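Local coordinates for versicolorin reductase (PDB 4NIM), which is probably an NAD(P)(H)-dependent oxidoreductase of the short-chain dehydrogenase/reductase family, reducing or oxidising a substrate not identified here, at residues Ser153-Met157 and Asn258-Trp264; Ile189-Asn195 and Met252-Asn258. All blocks are in the same frame, centred on the assembly; numbering follows the deposited sequence. Where two conformers were deposited one is given.

Interaction 1 (Ser153-Met157 and Asn258-Trp264)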
loop_
_atom_site.group_PDB
_atom_site.type_symbol
_atom_site.label_atom_id
_atom_site.label_comp_id
_atom_site.label_asym_id
_atom_site.label_seq_id
_atom_site.Cartn_x
_atom_site.Cartn_y
_atom_site.Cartn_z
ATOM N N SER A 153 -8.112 4.195 1.732
ATOM C CA SER A 153 -9.494 3.780 1.566
ATOM C C SER A 153 -10.421 4.933 1.251
ATOM O O SER A 153 -10.180 6.070 1.667
ATOM C CB SER A 153 -9.926 3.078 2.870
ATOM O OG SER A 153 -11.287 2.697 2.844
ATOM N N MET A 154 -11.568 4.634 0.638
ATOM C CA MET A 154 -12.642 5.625 0.503
ATOM C C MET A 154 -13.231 5.981 1.854
ATOM O O MET A 154 -13.955 6.943 1.995
ATOM C CB MET A 154 -13.771 5.136 -0.423
ATOM C CG MET A 154 -13.341 5.073 -1.870
ATOM S SD MET A 154 -12.887 6.657 -2.642
ATOM C CE MET A 154 -14.415 7.526 -2.704
ATOM N N SER A 155 -12.953 5.150 2.862
ATOM C CA SER A 155 -13.384 5.383 4.219
ATOM C C SER A 155 -12.565 6.414 5.010
ATOM O O SER A 155 -12.939 6.794 6.153
ATOM C CB SER A 155 -13.360 4.036 4.974
ATOM O OG SER A 155 -14.259 3.121 4.444
ATOM N N SER A 156 -11.513 6.963 4.389
ATOM C CA SER A 156 -10.530 7.718 5.122
ATOM C C SER A 156 -10.963 9.118 5.539
ATOM O O SER A 156 -10.279 9.756 6.326
ATOM C CB SER A 156 -9.259 7.794 4.295
ATOM O OG SER A 156 -9.411 8.648 3.207
ATOM N N MET A 157 -12.060 9.633 4.983
ATOM C CA MET A 157 -12.532 10.926 5.413
ATOM C C MET A 157 -13.389 10.838 6.684
ATOM O O MET A 157 -13.399 11.753 7.474
ATOM C CB MET A 157 -13.312 11.617 4.293
ATOM C CG MET A 157 -14.012 12.855 4.761
ATOM S SD MET A 157 -14.674 13.781 3.356
ATOM C CE MET A 157 -13.212 14.156 2.424
ATOM N N ASN A 258 -8.869 9.150 -5.289
ATOM C CA ASN A 258 -10.021 8.288 -4.981
ATOM C C ASN A 258 -10.261 7.327 -6.116
ATOM O O ASN A 258 -10.341 7.730 -7.270
ATOM C CB ASN A 258 -11.256 9.103 -4.748
ATOM C CG ASN A 258 -11.136 10.000 -3.546
ATOM O OD1 ASN A 258 -10.849 11.210 -3.664
ATOM N ND2 ASN A 258 -11.220 9.422 -2.402
ATOM N N PHE A 259 -10.453 6.071 -5.778
ATOM C CA PHE A 259 -10.626 5.024 -6.761
ATOM C C PHE A 259 -11.779 4.148 -6.353
ATOM O O PHE A 259 -11.592 3.181 -5.645
ATOM C CB PHE A 259 -9.359 4.207 -6.897
ATOM C CG PHE A 259 -9.333 3.326 -8.115
ATOM C CD1 PHE A 259 -9.906 2.059 -8.081
ATOM C CD2 PHE A 259 -8.791 3.772 -9.301
ATOM C CE1 PHE A 259 -9.913 1.225 -9.210
ATOM C CE2 PHE A 259 -8.766 2.944 -10.438
ATOM C CZ PHE A 259 -9.369 1.691 -10.396
ATOM N N ASP A 260 -12.958 4.433 -6.880
ATOM C CA ASP A 260 -14.187 3.737 -6.445
ATOM C C ASP A 260 -15.360 4.263 -7.255
ATOM O O ASP A 260 -15.275 5.374 -7.809
ATOM C CB ASP A 260 -14.495 4.013 -4.920
ATOM C CG ASP A 260 -15.568 3.079 -4.355
ATOM O OD1 ASP A 260 -15.619 1.910 -4.771
ATOM O OD2 ASP A 260 -16.385 3.510 -3.508
ATOM N N GLN A 261 -16.443 3.491 -7.285
ATOM C CA GLN A 261 -17.709 3.959 -7.836
ATOM C C GLN A 261 -18.568 4.704 -6.750
ATOM O O GLN A 261 -19.721 4.408 -6.511
ATOM C CB GLN A 261 -18.454 2.833 -8.497
ATOM C CG GLN A 261 -17.701 2.412 -9.763
ATOM C CD GLN A 261 -18.407 1.387 -10.594
ATOM O OE1 GLN A 261 -18.947 0.423 -10.038
ATOM N NE2 GLN A 261 -18.385 1.560 -11.954
ATOM N N SER A 262 -17.953 5.687 -6.166
ATOM C CA SER A 262 -18.578 6.593 -5.195
ATOM C C SER A 262 -17.709 7.850 -5.180
ATOM O O SER A 262 -16.580 7.839 -5.705
ATOM C CB SER A 262 -18.665 5.962 -3.831
ATOM O OG SER A 262 -17.394 5.900 -3.142
ATOM N N VAL A 263 -18.227 8.918 -4.571
ATOM C CA VAL A 263 -17.638 10.230 -4.706
ATOM C C VAL A 263 -17.848 10.959 -3.377
ATOM O O VAL A 263 -18.972 11.153 -2.954
ATOM C CB VAL A 263 -18.308 11.015 -5.873
ATOM C CG1 VAL A 263 -17.710 12.428 -5.913
ATOM C CG2 VAL A 263 -18.048 10.310 -7.235
ATOM N N TRP A 264 -16.769 11.305 -2.689
ATOM C CA TRP A 264 -16.887 12.022 -1.426
ATOM C C TRP A 264 -17.719 13.285 -1.560
ATOM O O TRP A 264 -17.515 14.091 -2.482
ATOM C CB TRP A 264 -15.485 12.389 -0.920
ATOM C CG TRP A 264 -14.726 11.274 -0.329
ATOM C CD1 TRP A 264 -15.198 10.049 0.017
ATOM C CD2 TRP A 264 -13.344 11.292 0.022
ATOM N NE1 TRP A 264 -14.200 9.303 0.590
ATOM C CE2 TRP A 264 -13.040 10.036 0.584
ATOM C CE3 TRP A 264 -12.319 12.232 -0.121
ATOM C CZ2 TRP A 264 -11.757 9.700 1.031
ATOM C CZ3 TRP A 264 -10.990 11.879 0.317
ATOM C CH2 TRP A 264 -10.744 10.632 0.908
#

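Interaction 2 (Ile189-Asn195 and Met252-Asn258)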
loop_
_atom_site.group_PDB
_atom_site.type_symbol
_atom_site.label_atom_id
_atom_site.label_comp_id
_atom_site.label_asym_id
_atom_site.label_seq_id
_atom_site.Cartn_x
_atom_site.Cartn_y
_atom_site.Cartn_z
ATOM N N ILE A 189 11.492 12.526 -4.265
ATOM C CA ILE A 189 10.879 11.298 -3.829
ATOM C C ILE A 189 9.384 11.560 -3.781
ATOM O O ILE A 189 8.934 12.498 -3.064
ATOM C CB ILE A 189 11.375 10.828 -2.449
ATOM C CG1 ILE A 189 12.861 10.540 -2.488
ATOM C CG2 ILE A 189 10.564 9.596 -2.021
ATOM C CD1 ILE A 189 13.550 10.463 -1.122
ATOM N N ARG A 190 8.604 10.737 -4.498
ATOM C CA ARG A 190 7.187 11.038 -4.695
ATOM C C ARG A 190 6.390 10.072 -3.854
ATOM O O ARG A 190 6.781 8.911 -3.757
ATOM C CB ARG A 190 6.791 10.914 -6.153
ATOM C CG ARG A 190 7.580 11.878 -6.996
ATOM C CD ARG A 190 7.142 11.845 -8.440
ATOM N NE ARG A 190 7.204 10.512 -9.018
ATOM C CZ ARG A 190 6.151 9.755 -9.351
ATOM N NH1 ARG A 190 4.894 10.171 -9.178
ATOM N NH2 ARG A 190 6.363 8.587 -9.960
ATOM N N VAL A 191 5.394 10.590 -3.152
ATOM C CA VAL A 191 4.523 9.787 -2.274
ATOM C C VAL A 191 3.056 10.130 -2.544
ATOM O O VAL A 191 2.612 11.252 -2.289
ATOM C CB VAL A 191 4.828 10.033 -0.795
ATOM C CG1 VAL A 191 4.116 8.991 0.074
ATOM C CG2 VAL A 191 6.348 10.021 -0.538
ATOM N N ASN A 192 2.310 9.152 -3.006
ATOM C CA ASN A 192 0.939 9.349 -3.412
ATOM C C ASN A 192 0.069 8.271 -2.828
ATOM O O ASN A 192 0.557 7.178 -2.439
ATOM C CB ASN A 192 0.823 9.338 -4.922
ATOM C CG ASN A 192 1.482 10.528 -5.559
ATOM O OD1 ASN A 192 1.009 11.658 -5.459
ATOM N ND2 ASN A 192 2.563 10.265 -6.260
ATOM N N SER A 193 -1.219 8.584 -2.742
ATOM C CA SER A 193 -2.178 7.644 -2.198
ATOM C C SER A 193 -3.264 7.265 -3.181
ATOM O O SER A 193 -3.748 8.102 -3.919
ATOM C CB SER A 193 -2.854 8.288 -0.942
ATOM O OG SER A 193 -3.778 7.361 -0.403
ATOM N N LEU A 194 -3.646 5.999 -3.153
ATOM C CA LEU A 194 -4.755 5.522 -3.935
ATOM C C LEU A 194 -5.812 5.047 -2.957
ATOM O O LEU A 194 -5.562 4.123 -2.169
ATOM C CB LEU A 194 -4.321 4.393 -4.888
ATOM C CG LEU A 194 -5.419 3.987 -5.871
ATOM C CD1 LEU A 194 -5.642 5.070 -6.917
ATOM C CD2 LEU A 194 -5.043 2.661 -6.545
ATOM N N ASN A 195 -6.980 5.691 -2.980
ATOM C CA ASN A 195 -7.966 5.471 -1.929
ATOM C C ASN A 195 -9.080 4.613 -2.501
ATOM O O ASN A 195 -9.970 5.111 -3.195
ATOM C CB ASN A 195 -8.515 6.767 -1.338
ATOM C CG ASN A 195 -7.490 7.500 -0.497
ATOM O OD1 ASN A 195 -6.385 7.780 -0.972
ATOM N ND2 ASN A 195 -7.869 7.858 0.731
ATOM N N MET A 252 4.051 14.172 -9.950
ATOM C CA MET A 252 2.973 14.032 -9.005
ATOM C C MET A 252 3.406 13.477 -7.660
ATOM O O MET A 252 4.009 12.406 -7.599
ATOM C CB MET A 252 1.904 13.114 -9.607
ATOM C CG MET A 252 0.656 13.009 -8.843
ATOM S SD MET A 252 -0.515 11.806 -9.553
ATOM C CE MET A 252 -0.759 12.442 -11.195
ATOM N N THR A 253 3.014 14.186 -6.570
ATOM C CA THR A 253 3.321 13.761 -5.229
ATOM C C THR A 253 2.363 14.432 -4.239
ATOM O O THR A 253 1.897 15.555 -4.465
ATOM C CB THR A 253 4.772 14.124 -4.893
ATOM O OG1 THR A 253 5.165 13.597 -3.630
ATOM C CG2 THR A 253 5.004 15.631 -4.921
ATOM N N GLY A 254 1.990 13.691 -3.211
ATOM C CA GLY A 254 1.052 14.222 -2.224
ATOM C C GLY A 254 -0.405 14.100 -2.656
ATOM O O GLY A 254 -1.294 14.592 -1.990
ATOM N N ALA A 255 -0.645 13.372 -3.732
ATOM C CA ALA A 255 -2.013 13.256 -4.242
ATOM C C ALA A 255 -2.750 12.219 -3.462
ATOM O O ALA A 255 -2.154 11.232 -3.025
ATOM C CB ALA A 255 -1.997 12.929 -5.720
ATOM N N ILE A 256 -4.041 12.478 -3.251
ATOM C CA ILE A 256 -4.990 11.540 -2.639
ATOM C C ILE A 256 -5.970 11.225 -3.757
ATOM O O ILE A 256 -6.757 12.075 -4.147
ATOM C CB ILE A 256 -5.737 12.198 -1.432
ATOM C CG1 ILE A 256 -4.780 12.629 -0.312
ATOM C CG2 ILE A 256 -6.837 11.260 -0.908
ATOM C CD1 ILE A 256 -3.827 11.585 0.185
ATOM N N VAL A 257 -5.814 10.057 -4.396
ATOM C CA VAL A 257 -6.546 9.715 -5.591
ATOM C C VAL A 257 -7.646 8.702 -5.234
ATOM O O VAL A 257 -7.381 7.515 -4.932
ATOM C CB VAL A 257 -5.584 9.109 -6.621
ATOM C CG1 VAL A 257 -6.289 8.794 -7.922
ATOM C CG2 VAL A 257 -4.370 10.043 -6.823
ATOM N N ASN A 258 -8.869 9.150 -5.289
ATOM C CA ASN A 258 -10.021 8.288 -4.981
ATOM C C ASN A 258 -10.261 7.327 -6.116
ATOM O O ASN A 258 -10.341 7.730 -7.270
ATOM C CB ASN A 258 -11.256 9.103 -4.748
ATOM C CG ASN A 258 -11.136 10.000 -3.546
ATOM O OD1 ASN A 258 -10.849 11.210 -3.664
ATOM N ND2 ASN A 258 -11.220 9.422 -2.402
HETATM O O HOH W 1 7.512 14.646 -2.718
#

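Interaction 1 (Ser153-Met157 and Asn258-Trp264)
The carbonyl O of Ser-153 lies at the benzo edge of the Trp-264 indole, near the ring plane and 4.0 Å from CZ2. Its hydroxyl turns to its own loop: OG accepts from Ser-155 N in an ST turn and has a weak bond to Tyr-166. Ser-153, Tyr-166 and Lys-170 probably form the Ser-Tyr-Lys catalytic triad of short-chain dehydrogenases. Met-154 contributes the largest share. Its carbonyl O takes the indole N-H of Trp-264 in a fairly straight bond (NE1 to O 2.8 Å) that lies close to the ring plane. The side chain bends at both chi2 (-63°) and chi3 (-67°), folding back over the 258-264 turn: CG packs against Asp-260 CB at 3.4 Å, while SD crosses the Asn-258 amide and receives a weak N-H bond from ND2 (3.2 Å). CE then sits over the five-membered ring of Trp-264 in a CH-pi contact, 4.1 Å from its centroid, and touches Ser-262 OG, a hydroxyl given to Asp-260 OD2. Ser-156 OG meets the indole rim at CH2 (3.3 Å), though its stronger partner is Asp-174. Met-157 reaches the opposite indole face, with CB above the six-membered ring at 4.1 Å; it was modelled in two conformers, so the path of its outer chain is less certain. Trp-264 is therefore held between Met-157 on one face and Met-154 CE with the Asn-258 amide on the other. The chemistry is mixed: one strong N-H bond sets the ring's rotation and soft sulfur, methyl and amide contacts meet its faces, in the loop following the probable catalytic serine.

Interaction 2 (Ile189-Asn195 and Met252-Asn258)
Ser-193, Leu-194 and Asn-195 pair in parallel with Ile-256, Val-257 and Asn-258, the short strand axes approaching to 4.6 Å with 21° between their directions. Ser-193 N gives to Ala-255 O, Ser-193 O accepts from Val-257 N, and Asn-195 N closes the run on Val-257 O at 2.7 Å. Ahead of the strand one backbone bond persists, Gly-254 N to Val-191 O, and side chains supply the rest. The Asn-192 amide grips the incoming loop at both ends: OD1 accepts from Ala-255 N (2.9 Å), while ND2 points almost straight at Met-252 O (2.9 Å, 177°), approaching from above that carbonyl's plane. The same oxygen receives Arg-190 NH1 in the carbonyl plane, on a lone pair, so two donors hold it. This is one edge of the Rossmann-fold sheet, where strand 256-259 is the last of seven parallel strands, beside 190-196. Thr-253, with chi1 at -174°, swings OG1 toward strand 190-196, where it accepts from Val-191 N at 3.1 Å in place of a carbonyl; it also donates to a water that bonds Ile-189 O. On the sheet face that carries Ser-193 and Asn-195, Ile-256 straddles the two: CD1 lies 3.6 Å from Ser-193 CB, and CG2 rests against Asn-195 OD1, which accepts from Ser-193 OG. On the other face, Leu-194 CD1 meets Val-257 CG1 at 3.9 Å, and Leu-194 continues onto helix 234-245.

Interaction 2 is the more buried of the two and joins the last two strands of the sheet, whereas interaction 1 lies at the surface, where the chain leaves strand 256-259 and meets the loop after strand 147-153. Asn-258 belongs to both. Asn-195 bridges them as well: its ND2 probably bonds Ser-153 O, and its O accepts from Phe-259 N, also probably a hydrogen bond. Chemistry follows position: regular backbone bonds, joined at the strand entry by bonds from amide, hydroxyl and guanidinium groups, dominate in 189-195/252-258, while indole, thioether and methyl contacts prevail in 153-157/258-264. Along the chain, interaction 2 is nested within the loop that interaction 1 closes.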